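Local coordinates for putative nucleoprotein (Infectious salmon anemia virus, PDB 4EWC) that encapsidates the negative-strand viral RNA, protecting it from nucleases within the ribonucleoprotein that serves as template for transcription and replication, at residues 173-178 against 485-490; 177-182 against 209-214; 269-274 against 477-482. All blocks are in the same frame, centred on the assembly; numbering follows the deposited sequence.

Overall arrangement
The three contacts form one cluster around the N-terminal half of helix 174-188. The centre of interaction 1 lies about 11 Å from that of interaction 2, and interaction 3 is centred about 13 Å from each. Interactions 1 and 2 share Gly-177 and Gln-178 and use successive turns of the helix: the first meets the two-stranded sheet of 429-432 and 488-491, the second strand 209-214 of the hairpin with 219-224. Interaction 3 follows interaction 2 along the chain and joins it through a salt bridge from Arg-182 to Asp-272; its 477-482 loop leads toward strand 488-491. The cluster thus ties 173-182, 209-214 and 269-274 to the orthomyxovirus C-terminal family region of this largely helical nucleoprotein.

Interaction 1. Residues 173-178 against 485-490; sequences IWQNGQ and STYTIQ
Tyr-487 and Ile-489 face Gln-175 and Ile-173, so that one end of a two-stranded antiparallel sheet, 429-432 with 488-491, packs against the start of helix 174-188. Tyr-487 comes first, just before its strand begins. Its CB leaves the backbone toward the helix, and with CG anti to the carbonyl carbon (chi1 -63°) the ring is brought to the end of the Gln-175 side chain. There CE1 lies 3.9 Å from NE2 of Gln-175. The amide meets the ring at a slant, its plane turned 63° from that of the phenol, and this meeting is packing rather than a bond. The amide has its polar partner in the neighbouring strand: NE2 is hydrogen-bonded to the carbonyl O of Gly-431, which helps fix the amide beside the ring. A bend at chi2 (85°) turns the Gln-175 amide toward the ring. Pro-481 and Thr-214 also touch the tyrosine, so the ring joins three parts of the chain.

Backbone bonds of Thr-488 with Val-432 and of Gln-490 with Val-430 pair the two strands, and Trp-174 is bonded through its own backbone to Lys-429, which ties helix start and sheet together directly. Between these paired residues, Ile-489 directs its side chain to the helix and reaches Ile-173, the N-cap residue, whose carbonyl O accepts from Asn-176 N. The two isoleucines run at about a right angle and meet methyl to methyl, CD1 of Ile-489 lying 3.7 Å from CD1 of Ile-173.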
ATOM      1  N   ILE A 173     -13.141  21.411  19.096  1.00 49.04           N
ATOM      2  CA  ILE A 173     -12.105  21.528  18.088  1.00 51.40           C
ATOM      3  C   ILE A 173     -10.873  20.711  18.458  1.00 50.03           C
ATOM      4  O   ILE A 173     -10.281  20.890  19.532  1.00 47.56           O
ATOM      5  CB  ILE A 173     -11.715  22.987  17.852  1.00 50.71           C
ATOM      6  CG1 ILE A 173     -12.925  23.753  17.331  1.00 54.41           C
ATOM      7  CG2 ILE A 173     -10.556  23.080  16.857  1.00 51.49           C
ATOM      8  CD1 ILE A 173     -12.794  25.271  17.405  1.00 48.63           C
ATOM      9  N   TRP A 174     -10.502  19.824  17.541  1.00 50.14           N
ATOM     10  CA  TRP A 174      -9.399  18.879  17.719  1.00 48.93           C
ATOM     11  C   TRP A 174      -8.146  19.469  18.363  1.00 47.07           C
ATOM     12  O   TRP A 174      -7.694  18.991  19.405  1.00 45.72           O
ATOM     13  CB  TRP A 174      -9.043  18.247  16.379  1.00 44.21           C
ATOM     14  CG  TRP A 174      -7.974  17.286  16.525  1.00 42.72           C
ATOM     15  CD1 TRP A 174      -8.080  16.029  17.011  1.00 40.38           C
ATOM     16  CD2 TRP A 174      -6.592  17.495  16.217  1.00 47.14           C
ATOM     17  NE1 TRP A 174      -6.849  15.422  17.019  1.00 40.87           N
ATOM     18  CE2 TRP A 174      -5.916  16.302  16.537  1.00 45.97           C
ATOM     19  CE3 TRP A 174      -5.862  18.570  15.694  1.00 44.37           C
ATOM     20  CZ2 TRP A 174      -4.539  16.150  16.344  1.00 42.88           C
ATOM     21  CZ3 TRP A 174      -4.508  18.417  15.521  1.00 45.95           C
ATOM     22  CH2 TRP A 174      -3.860  17.208  15.839  1.00 39.97           C
ATOM     23  N   GLN A 175      -7.613  20.518  17.744  1.00 45.37           N
ATOM     24  CA  GLN A 175      -6.432  21.207  18.256  1.00 48.93           C
ATOM     25  C   GLN A 175      -6.557  21.521  19.728  1.00 48.20           C
ATOM     26  O   GLN A 175      -5.559  21.506  20.447  1.00 47.23           O
ATOM     27  CB  GLN A 175      -6.167  22.524  17.503  1.00 48.79           C
ATOM     28  CG  GLN A 175      -5.535  22.393  16.139  1.00 40.65           C
ATOM     29  CD  GLN A 175      -6.565  22.142  15.064  1.00 45.71           C
ATOM     30  OE1 GLN A 175      -7.727  21.832  15.357  1.00 49.66           O
ATOM     31  NE2 GLN A 175      -6.152  22.286  13.805  1.00 46.96           N
ATOM     32  N   ASN A 176      -7.781  21.814  20.173  1.00 47.91           N
ATOM     33  CA  ASN A 176      -7.986  22.255  21.547  1.00 45.43           C
ATOM     34  C   ASN A 176      -7.906  21.111  22.593  1.00 51.14           C
ATOM     35  O   ASN A 176      -7.335  21.285  23.683  1.00 47.94           O
ATOM     36  CB  ASN A 176      -9.256  23.091  21.665  1.00 46.59           C
ATOM     37  CG  ASN A 176      -9.181  24.415  20.871  1.00 50.41           C
ATOM     38  OD1 ASN A 176      -8.145  25.064  20.809  1.00 47.84           O
ATOM     39  ND2 ASN A 176     -10.301  24.805  20.265  1.00 53.34           N
ATOM     40  N   GLY A 177      -8.466  19.947  22.263  1.00 47.52           N
ATOM     41  CA  GLY A 177      -8.239  18.767  23.068  1.00 46.14           C
ATOM     42  C   GLY A 177      -6.753  18.470  23.289  1.00 45.16           C
ATOM     43  O   GLY A 177      -6.315  18.247  24.419  1.00 43.41           O
ATOM     44  N   GLN A 178      -5.981  18.454  22.205  1.00 44.60           N
ATOM     45  CA  GLN A 178      -4.525  18.328  22.287  1.00 47.59           C
ATOM     46  C   GLN A 178      -3.920  19.350  23.232  1.00 47.28           C
ATOM     47  O   GLN A 178      -3.070  19.028  24.063  1.00 43.18           O
ATOM     48  CB  GLN A 178      -3.899  18.555  20.915  1.00 45.77           C
ATOM     49  CG  GLN A 178      -4.321  17.562  19.874  1.00 46.26           C
ATOM     50  CD  GLN A 178      -3.979  16.156  20.279  1.00 47.66           C
ATOM     51  OE1 GLN A 178      -2.808  15.782  20.298  1.00 46.77           O
ATOM     52  NE2 GLN A 178      -5.009  15.356  20.606  1.00 51.86           N
ATOM     53  N   SER A 485      -1.786  31.945  13.057  1.00 64.99           N
ATOM     54  CA  SER A 485      -2.440  30.936  12.228  1.00 59.89           C
ATOM     55  C   SER A 485      -3.906  31.241  11.934  1.00 58.80           C
ATOM     56  O   SER A 485      -4.603  31.866  12.738  1.00 61.21           O
ATOM     57  CB  SER A 485      -2.327  29.554  12.882  1.00 61.13           C
ATOM     58  OG  SER A 485      -1.017  29.322  13.363  1.00 56.15           O
ATOM     59  N   THR A 486      -4.376  30.775  10.784  1.00 51.40           N
ATOM     60  CA  THR A 486      -5.778  30.926  10.427  1.00 56.33           C
ATOM     61  C   THR A 486      -6.326  29.595   9.927  1.00 56.64           C
ATOM     62  O   THR A 486      -5.617  28.833   9.288  1.00 62.80           O
ATOM     63  CB  THR A 486      -5.962  32.021   9.361  1.00 64.90           C
ATOM     64  OG1 THR A 486      -5.051  31.794   8.272  1.00 68.33           O
ATOM     65  CG2 THR A 486      -5.682  33.392   9.960  1.00 58.62           C
ATOM     66  N   TYR A 487      -7.584  29.310  10.216  1.00 50.25           N
ATOM     67  CA  TYR A 487      -8.143  28.016   9.863  1.00 55.99           C
ATOM     68  C   TYR A 487      -9.515  28.211   9.280  1.00 54.56           C
ATOM     69  O   TYR A 487     -10.085  29.279   9.386  1.00 57.94           O
ATOM     70  CB  TYR A 487      -8.254  27.104  11.106  1.00 54.22           C
ATOM     71  CG  TYR A 487      -6.927  26.776  11.717  1.00 53.36           C
ATOM     72  CD1 TYR A 487      -6.171  25.712  11.235  1.00 56.35           C
ATOM     73  CD2 TYR A 487      -6.405  27.540  12.752  1.00 51.74           C
ATOM     74  CE1 TYR A 487      -4.939  25.402  11.784  1.00 57.92           C
ATOM     75  CE2 TYR A 487      -5.171  27.239  13.311  1.00 56.34           C
ATOM     76  CZ  TYR A 487      -4.443  26.169  12.822  1.00 60.36           C
ATOM     77  OH  TYR A 487      -3.215  25.860  13.354  1.00 56.12           O
ATOM     78  N   THR A 488     -10.028  27.179   8.633  1.00 54.92           N
ATOM     79  CA  THR A 488     -11.452  27.083   8.395  1.00 54.86           C
ATOM     80  C   THR A 488     -11.953  25.876   9.151  1.00 58.50           C
ATOM     81  O   THR A 488     -11.529  24.747   8.915  1.00 59.30           O
ATOM     82  CB  THR A 488     -11.802  26.953   6.926  1.00 53.82           C
ATOM     83  OG1 THR A 488     -11.467  28.173   6.264  1.00 60.67           O
ATOM     84  CG2 THR A 488     -13.289  26.717   6.787  1.00 49.53           C
ATOM     85  N   ILE A 489     -12.851  26.132  10.082  1.00 57.27           N
ATOM     86  CA  ILE A 489     -13.286  25.110  10.997  1.00 58.46           C
ATOM     87  C   ILE A 489     -14.438  24.302  10.443  1.00 58.41           C
ATOM     88  O   ILE A 489     -15.555  24.789  10.334  1.00 59.91           O
ATOM     89  CB  ILE A 489     -13.631  25.729  12.342  1.00 61.55           C
ATOM     90  CG1 ILE A 489     -12.331  26.227  12.989  1.00 59.75           C
ATOM     91  CG2 ILE A 489     -14.350  24.706  13.238  1.00 57.76           C
ATOM     92  CD1 ILE A 489     -12.556  27.127  14.163  1.00 67.75           C
ATOM     93  N   GLN A 490     -14.147  23.062  10.076  1.00 59.84           N
ATOM     94  CA  GLN A 490     -15.171  22.172   9.575  1.00 59.11           C
ATOM     95  C   GLN A 490     -15.167  20.847  10.296  1.00 56.54           C
ATOM     96  O   GLN A 490     -14.354  20.602  11.175  1.00 54.89           O
ATOM     97  CB  GLN A 490     -15.048  21.964   8.072  1.00 63.51           C
ATOM     98  CG  GLN A 490     -13.633  21.800   7.586  1.00 62.28           C
ATOM     99  CD  GLN A 490     -13.559  21.899   6.083  1.00 63.88           C
ATOM    100  OE1 GLN A 490     -12.547  21.557   5.465  1.00 62.25           O
ATOM    101  NE2 GLN A 490     -14.646  22.362   5.479  1.00 60.76           N
TER

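Interaction 2. Residues 177-182 against 209-214; sequences GQAIMR and KLNVVT. Unlike the reference sequence in segment 177-182: Met-181 (reference Ile).
Ala-179 places its methyl group against strand 209-214, where Asn-211 and Val-212 receive it in a shallow contact burying 79 Å² in all. Helix and strand stay well apart at this point: even the nearest CA atoms, those of Ala-179 and Val-213, are 7.7 Å from each other, and the alanine methyl reaches toward Asn-211 and Val-212.

At Ala-179, the first residue of the helical segment to meet the strand, two atoms carry the contact. The methyl carbon CB lies 4.4 Å from the carbonyl O of Val-212 and 4.2 Å from ND2 of Asn-211, while the alanine O is 4.1 Å from that same ND2, too far for a hydrogen bond. The asparagine amide therefore packs loosely beside the helix at Ala-179. It gets there because CG stands opposite the backbone N (chi1 -178°), which carries the amide off the strand and over to the alanine.

Beyond Ala-179 the side chains end on other partners. Ile-180 points away from the strand and packs on Met-398 of helix 394-402. Met-181 (isoleucine in the reference sequence), present as selenomethionine, lies against Met-261 and Met-265 of helix 253-269. Arg-182 starts toward the strand, but its guanidinium end leads away to Asp-272, with which it forms a salt bridge.

Strand 209-214 pairs with strand 219-224 in an antiparallel hairpin, bonded through the backbones of Asn-211 with Val-222 and Val-213 with Lys-220. Helix 174-188 thus has this hairpin as one neighbour and the helices 253-269 and 394-402 as others, Ala-179 turning to the first and the two residues after it to the helices.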
ATOM      1  N   GLY A 177      -8.466  19.947  22.263  1.00 47.52           N
ATOM      2  CA  GLY A 177      -8.239  18.767  23.068  1.00 46.14           C
ATOM      3  C   GLY A 177      -6.753  18.470  23.289  1.00 45.16           C
ATOM      4  O   GLY A 177      -6.315  18.247  24.419  1.00 43.41           O
ATOM      5  N   GLN A 178      -5.981  18.454  22.205  1.00 44.60           N
ATOM      6  CA  GLN A 178      -4.525  18.328  22.287  1.00 47.59           C
ATOM      7  C   GLN A 178      -3.920  19.350  23.232  1.00 47.28           C
ATOM      8  O   GLN A 178      -3.070  19.028  24.063  1.00 43.18           O
ATOM      9  CB  GLN A 178      -3.899  18.555  20.915  1.00 45.77           C
ATOM     10  CG  GLN A 178      -4.321  17.562  19.874  1.00 46.26           C
ATOM     11  CD  GLN A 178      -3.979  16.156  20.279  1.00 47.66           C
ATOM     12  OE1 GLN A 178      -2.808  15.782  20.298  1.00 46.77           O
ATOM     13  NE2 GLN A 178      -5.009  15.356  20.606  1.00 51.86           N
ATOM     14  N   ALA A 179      -4.359  20.594  23.073  1.00 43.25           N
ATOM     15  CA  ALA A 179      -3.851  21.696  23.870  1.00 40.29           C
ATOM     16  C   ALA A 179      -4.147  21.496  25.360  1.00 46.69           C
ATOM     17  O   ALA A 179      -3.310  21.796  26.210  1.00 49.94           O
ATOM     18  CB  ALA A 179      -4.424  23.009  23.367  1.00 37.17           C
ATOM     19  N   ILE A 180      -5.336  20.981  25.662  1.00 43.72           N
ATOM     20  CA  ILE A 180      -5.764  20.746  27.038  1.00 44.65           C
ATOM     21  C   ILE A 180      -4.889  19.686  27.741  1.00 48.20           C
ATOM     22  O   ILE A 180      -4.413  19.900  28.857  1.00 46.17           O
ATOM     23  CB  ILE A 180      -7.285  20.413  27.079  1.00 46.41           C
ATOM     24  CG1 ILE A 180      -8.087  21.709  26.860  1.00 51.11           C
ATOM     25  CG2 ILE A 180      -7.693  19.750  28.375  1.00 40.10           C
ATOM     26  CD1 ILE A 180      -9.549  21.506  26.477  1.00 46.00           C
HETATM   27  N   MSE A 181      -4.638  18.560  27.081  1.00 48.12           N
HETATM   28  CA  MSE A 181      -3.755  17.549  27.656  1.00 49.29           C
HETATM   29  C   MSE A 181      -2.312  18.052  27.852  1.00 45.77           C
HETATM   30  O   MSE A 181      -1.646  17.682  28.818  1.00 44.74           O
HETATM   31  CB  MSE A 181      -3.722  16.275  26.802  1.00 45.34           C
HETATM   32  CG  MSE A 181      -4.955  15.437  26.817  1.00 39.10           C
HETATM   33 SE   MSE A 181      -5.612  15.009  28.629  0.71 48.75          SE
HETATM   34  CE  MSE A 181      -4.041  14.295  29.507  1.00 39.68           C
ATOM     35  N   ARG A 182      -1.829  18.862  26.920  1.00 45.56           N
ATOM     36  CA  ARG A 182      -0.455  19.338  26.979  1.00 48.36           C
ATOM     37  C   ARG A 182      -0.304  20.273  28.156  1.00 47.92           C
ATOM     38  O   ARG A 182       0.687  20.218  28.887  1.00 48.42           O
ATOM     39  CB  ARG A 182      -0.054  20.043  25.680  1.00 51.97           C
ATOM     40  CG  ARG A 182       0.308  19.105  24.553  1.00 48.79           C
ATOM     41  CD  ARG A 182       0.607  19.881  23.274  1.00 54.57           C
ATOM     42  NE  ARG A 182       0.590  19.022  22.084  1.00 63.32           N
ATOM     43  CZ  ARG A 182       1.635  18.313  21.645  1.00 70.43           C
ATOM     44  NH1 ARG A 182       2.797  18.354  22.294  1.00 68.91           N
ATOM     45  NH2 ARG A 182       1.524  17.561  20.550  1.00 62.06           N
ATOM     46  N   LYS A 209       0.227  30.279  32.803  1.00 63.88           N
ATOM     47  CA  LYS A 209       0.811  30.376  31.472  1.00 62.36           C
ATOM     48  C   LYS A 209      -0.224  30.820  30.431  1.00 63.72           C
ATOM     49  O   LYS A 209      -1.424  30.843  30.699  1.00 62.28           O
ATOM     50  CB  LYS A 209       1.447  29.042  31.069  1.00 50.65           C
ATOM     51  N   LEU A 210       0.244  31.189  29.245  1.00 64.89           N
ATOM     52  CA  LEU A 210      -0.674  31.443  28.142  1.00 62.31           C
ATOM     53  C   LEU A 210      -0.917  30.151  27.380  1.00 54.88           C
ATOM     54  O   LEU A 210      -0.144  29.199  27.460  1.00 55.48           O
ATOM     55  CB  LEU A 210      -0.156  32.548  27.203  1.00 65.12           C
ATOM     56  N   ASN A 211      -2.005  30.137  26.639  1.00 57.91           N
ATOM     57  CA  ASN A 211      -2.434  28.958  25.932  1.00 57.93           C
ATOM     58  C   ASN A 211      -3.042  29.362  24.589  1.00 59.77           C
ATOM     59  O   ASN A 211      -3.976  30.168  24.525  1.00 61.48           O
ATOM     60  CB  ASN A 211      -3.456  28.215  26.786  1.00 54.86           C
ATOM     61  CG  ASN A 211      -3.936  26.937  26.141  1.00 61.98           C
ATOM     62  OD1 ASN A 211      -5.066  26.867  25.649  1.00 55.46           O
ATOM     63  ND2 ASN A 211      -3.078  25.903  26.148  1.00 58.03           N
ATOM     64  N   VAL A 212      -2.490  28.818  23.512  1.00 57.36           N
ATOM     65  CA  VAL A 212      -2.954  29.138  22.167  1.00 57.87           C
ATOM     66  C   VAL A 212      -4.196  28.302  21.798  1.00 58.81           C
ATOM     67  O   VAL A 212      -4.140  27.067  21.761  1.00 53.92           O
ATOM     68  CB  VAL A 212      -1.809  28.970  21.141  1.00 59.22           C
ATOM     69  CG1 VAL A 212      -2.359  28.744  19.758  1.00 65.36           C
ATOM     70  CG2 VAL A 212      -0.865  30.169  21.182  1.00 49.71           C
ATOM     71  N   VAL A 213      -5.309  28.991  21.532  1.00 56.33           N
ATOM     72  CA  VAL A 213      -6.603  28.351  21.283  1.00 56.74           C
ATOM     73  C   VAL A 213      -7.168  28.692  19.903  1.00 56.18           C
ATOM     74  O   VAL A 213      -7.104  29.835  19.470  1.00 59.84           O
ATOM     75  CB  VAL A 213      -7.648  28.801  22.353  1.00 59.57           C
ATOM     76  CG1 VAL A 213      -9.060  28.374  21.968  1.00 54.35           C
ATOM     77  CG2 VAL A 213      -7.274  28.267  23.726  1.00 57.09           C
ATOM     78  N   THR A 214      -7.735  27.703  19.221  1.00 53.29           N
ATOM     79  CA  THR A 214      -8.416  27.952  17.954  1.00 59.71           C
ATOM     80  C   THR A 214      -9.856  28.418  18.189  1.00 59.50           C
ATOM     81  O   THR A 214     -10.580  27.783  18.955  1.00 65.63           O
ATOM     82  CB  THR A 214      -8.385  26.705  17.050  1.00 58.54           C
ATOM     83  OG1 THR A 214      -7.035  26.485  16.608  1.00 53.15           O
ATOM     84  CG2 THR A 214      -9.296  26.900  15.845  1.00 57.44           C
TER

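Interaction 3. Residues 269-274 against 477-482; sequences LSADQL and NTTKPK
Asp-272 meets Thr-479 through OD1, which receives a long, weak hydrogen bond from the threonine OG1 at 3.4 Å. The stronger partner of that carboxylate oxygen is Arg-182 on helix 174-188, whose NH2 forms a salt bridge with Asp-272 OD1. Lys-480 adds a third polar group: its extended chain brings NZ to 4.5 Å from Asp-272 OD2, beyond a salt bridge but near enough that it may contribute to the local charge balance. Arginine and lysine thus gather round one carboxylate, which probably lowers the cost of bringing their two positive charges together.

An ST turn shapes the 477-482 loop just before Lys-480. There OG1 of Thr-478 accepts from the backbone N of Lys-480 at 3.2 Å, in a nearly straight bond of 173°. Lys-480, Pro-481 and Lys-482 belong to a likely nuclear localization signal, so the first residue of that motif lies beside Asp-272.

Packing completes the contact. Thr-479 crosses Asp-272 at about a right angle, and with chi1 of 45° its hydroxyl reaches the carboxylate while its methyl turns to Ala-271, CG2 lying 4.1 Å from the alanine CB. Trp-174 and Cys-444 also touch Thr-479, and Ala-271 rests on Ser-448 of helix 438-449.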
ATOM      1  N   LEU A 269       0.953  12.727  22.063  1.00 47.73           N
ATOM      2  CA  LEU A 269       2.241  13.186  21.579  1.00 46.91           C
ATOM      3  C   LEU A 269       2.702  12.460  20.319  1.00 49.72           C
ATOM      4  O   LEU A 269       3.637  12.907  19.670  1.00 53.72           O
ATOM      5  CB  LEU A 269       3.302  13.013  22.658  1.00 46.62           C
ATOM      6  CG  LEU A 269       3.125  13.874  23.888  1.00 50.15           C
ATOM      7  CD1 LEU A 269       4.271  13.602  24.834  1.00 52.24           C
ATOM      8  CD2 LEU A 269       3.047  15.339  23.524  1.00 47.25           C
ATOM      9  N   SER A 270       2.068  11.343  19.976  1.00 47.01           N
ATOM     10  CA  SER A 270       2.535  10.564  18.833  1.00 46.93           C
ATOM     11  C   SER A 270       2.346  11.302  17.499  1.00 49.31           C
ATOM     12  O   SER A 270       3.013  11.000  16.512  1.00 54.02           O
ATOM     13  CB  SER A 270       1.923   9.151  18.806  1.00 45.02           C
ATOM     14  OG  SER A 270       0.514   9.189  18.702  1.00 51.09           O
ATOM     15  N   ALA A 271       1.475  12.304  17.483  1.00 52.82           N
ATOM     16  CA  ALA A 271       1.262  13.095  16.278  1.00 49.52           C
ATOM     17  C   ALA A 271       2.464  13.976  16.001  1.00 55.87           C
ATOM     18  O   ALA A 271       2.776  14.261  14.845  1.00 58.77           O
ATOM     19  CB  ALA A 271      -0.002  13.930  16.386  1.00 54.46           C
ATOM     20  N   ASP A 272       3.158  14.399  17.051  1.00 55.25           N
ATOM     21  CA  ASP A 272       4.391  15.167  16.866  1.00 50.17           C
ATOM     22  C   ASP A 272       5.465  14.361  16.182  1.00 54.55           C
ATOM     23  O   ASP A 272       6.247  14.898  15.397  1.00 58.60           O
ATOM     24  CB  ASP A 272       4.927  15.681  18.191  1.00 51.15           C
ATOM     25  CG  ASP A 272       3.883  16.448  18.979  1.00 70.80           C
ATOM     26  OD1 ASP A 272       2.846  16.863  18.394  1.00 66.72           O
ATOM     27  OD2 ASP A 272       4.107  16.638  20.199  1.00 72.59           O
ATOM     28  N   GLN A 273       5.527  13.071  16.478  1.00 49.09           N
ATOM     29  CA  GLN A 273       6.551  12.249  15.848  1.00 52.09           C
ATOM     30  C   GLN A 273       6.248  12.022  14.382  1.00 49.38           C
ATOM     31  O   GLN A 273       7.102  11.563  13.643  1.00 51.18           O
ATOM     32  CB  GLN A 273       6.737  10.934  16.592  1.00 46.38           C
ATOM     33  CG  GLN A 273       7.811  11.010  17.620  1.00 44.37           C
ATOM     34  CD  GLN A 273       7.999   9.697  18.314  1.00 48.13           C
ATOM     35  OE1 GLN A 273       7.187   9.308  19.153  1.00 49.44           O
ATOM     36  NE2 GLN A 273       9.057   8.979  17.950  1.00 46.30           N
ATOM     37  N   LEU A 274       5.026  12.338  13.966  1.00 49.42           N
ATOM     38  CA  LEU A 274       4.727  12.382  12.540  1.00 48.94           C
ATOM     39  C   LEU A 274       5.556  13.509  11.914  1.00 50.59           C
ATOM     40  O   LEU A 274       6.177  13.341  10.861  1.00 53.01           O
ATOM     41  CB  LEU A 274       3.243  12.608  12.306  1.00 47.64           C
ATOM     42  CG  LEU A 274       2.776  12.699  10.861  1.00 46.08           C
ATOM     43  CD1 LEU A 274       3.418  11.623  10.055  1.00 46.39           C
ATOM     44  CD2 LEU A 274       1.270  12.549  10.811  1.00 51.43           C
ATOM     45  N   ASN A 477       4.185  21.770   9.146  1.00 55.36           N
ATOM     46  CA  ASN A 477       5.354  21.374   9.927  1.00 52.40           C
ATOM     47  C   ASN A 477       5.065  21.061  11.390  1.00 51.28           C
ATOM     48  O   ASN A 477       5.969  20.811  12.170  1.00 47.60           O
ATOM     49  CB  ASN A 477       6.404  22.462   9.830  1.00 56.05           C
ATOM     50  CG  ASN A 477       6.973  22.559   8.447  1.00 70.36           C
ATOM     51  OD1 ASN A 477       7.052  21.546   7.736  1.00 70.05           O
ATOM     52  ND2 ASN A 477       7.361  23.770   8.035  1.00 63.34           N
ATOM     53  N   THR A 478       3.792  21.097  11.760  1.00 53.32           N
ATOM     54  CA  THR A 478       3.408  20.943  13.151  1.00 52.17           C
ATOM     55  C   THR A 478       1.897  20.918  13.305  1.00 55.24           C
ATOM     56  O   THR A 478       1.157  21.428  12.451  1.00 52.80           O
ATOM     57  CB  THR A 478       3.975  22.077  14.037  1.00 50.14           C
ATOM     58  OG1 THR A 478       3.643  21.825  15.408  1.00 50.29           O
ATOM     59  CG2 THR A 478       3.445  23.416  13.601  1.00 34.19           C
ATOM     60  N   THR A 479       1.463  20.313  14.406  1.00 49.84           N
ATOM     61  CA  THR A 479       0.054  20.197  14.749  1.00 49.27           C
ATOM     62  C   THR A 479      -0.417  21.448  15.486  1.00 48.16           C
ATOM     63  O   THR A 479      -1.611  21.719  15.560  1.00 51.39           O
ATOM     64  CB  THR A 479      -0.205  18.948  15.635  1.00 45.31           C
ATOM     65  OG1 THR A 479       0.787  18.883  16.664  1.00 48.84           O
ATOM     66  CG2 THR A 479      -0.091  17.689  14.818  1.00 48.80           C
ATOM     67  N   LYS A 480       0.534  22.220  16.003  1.00 44.76           N
ATOM     68  CA  LYS A 480       0.234  23.340  16.882  1.00 52.41           C
ATOM     69  C   LYS A 480      -0.006  24.685  16.180  1.00 55.20           C
ATOM     70  O   LYS A 480       0.829  25.149  15.401  1.00 58.35           O
ATOM     71  CB  LYS A 480       1.357  23.469  17.900  1.00 50.59           C
ATOM     72  CG  LYS A 480       1.559  22.202  18.662  1.00 52.68           C
ATOM     73  CD  LYS A 480       2.785  22.288  19.527  1.00 59.71           C
ATOM     74  CE  LYS A 480       3.250  20.917  19.941  1.00 56.26           C
ATOM     75  NZ  LYS A 480       4.449  21.051  20.800  1.00 71.48           N
ATOM     76  N   PRO A 481      -1.146  25.330  16.474  1.00 55.58           N
ATOM     77  CA  PRO A 481      -1.467  26.641  15.876  1.00 59.16           C
ATOM     78  C   PRO A 481      -0.440  27.687  16.287  1.00 58.02           C
ATOM     79  O   PRO A 481      -0.036  27.710  17.440  1.00 56.52           O
ATOM     80  CB  PRO A 481      -2.839  26.987  16.483  1.00 59.08           C
ATOM     81  CG  PRO A 481      -3.384  25.691  16.999  1.00 58.27           C
ATOM     82  CD  PRO A 481      -2.202  24.851  17.381  1.00 52.84           C
ATOM     83  N   LYS A 482      -0.029  28.553  15.373  1.00 63.79           N
ATOM     84  CA  LYS A 482       1.138  29.379  15.663  1.00 66.87           C
ATOM     85  C   LYS A 482       0.823  30.803  16.126  1.00 64.67           C
ATOM     86  O   LYS A 482       1.726  31.620  16.219  1.00 77.12           O
ATOM     87  CB  LYS A 482       2.117  29.384  14.474  1.00 55.53           C
TER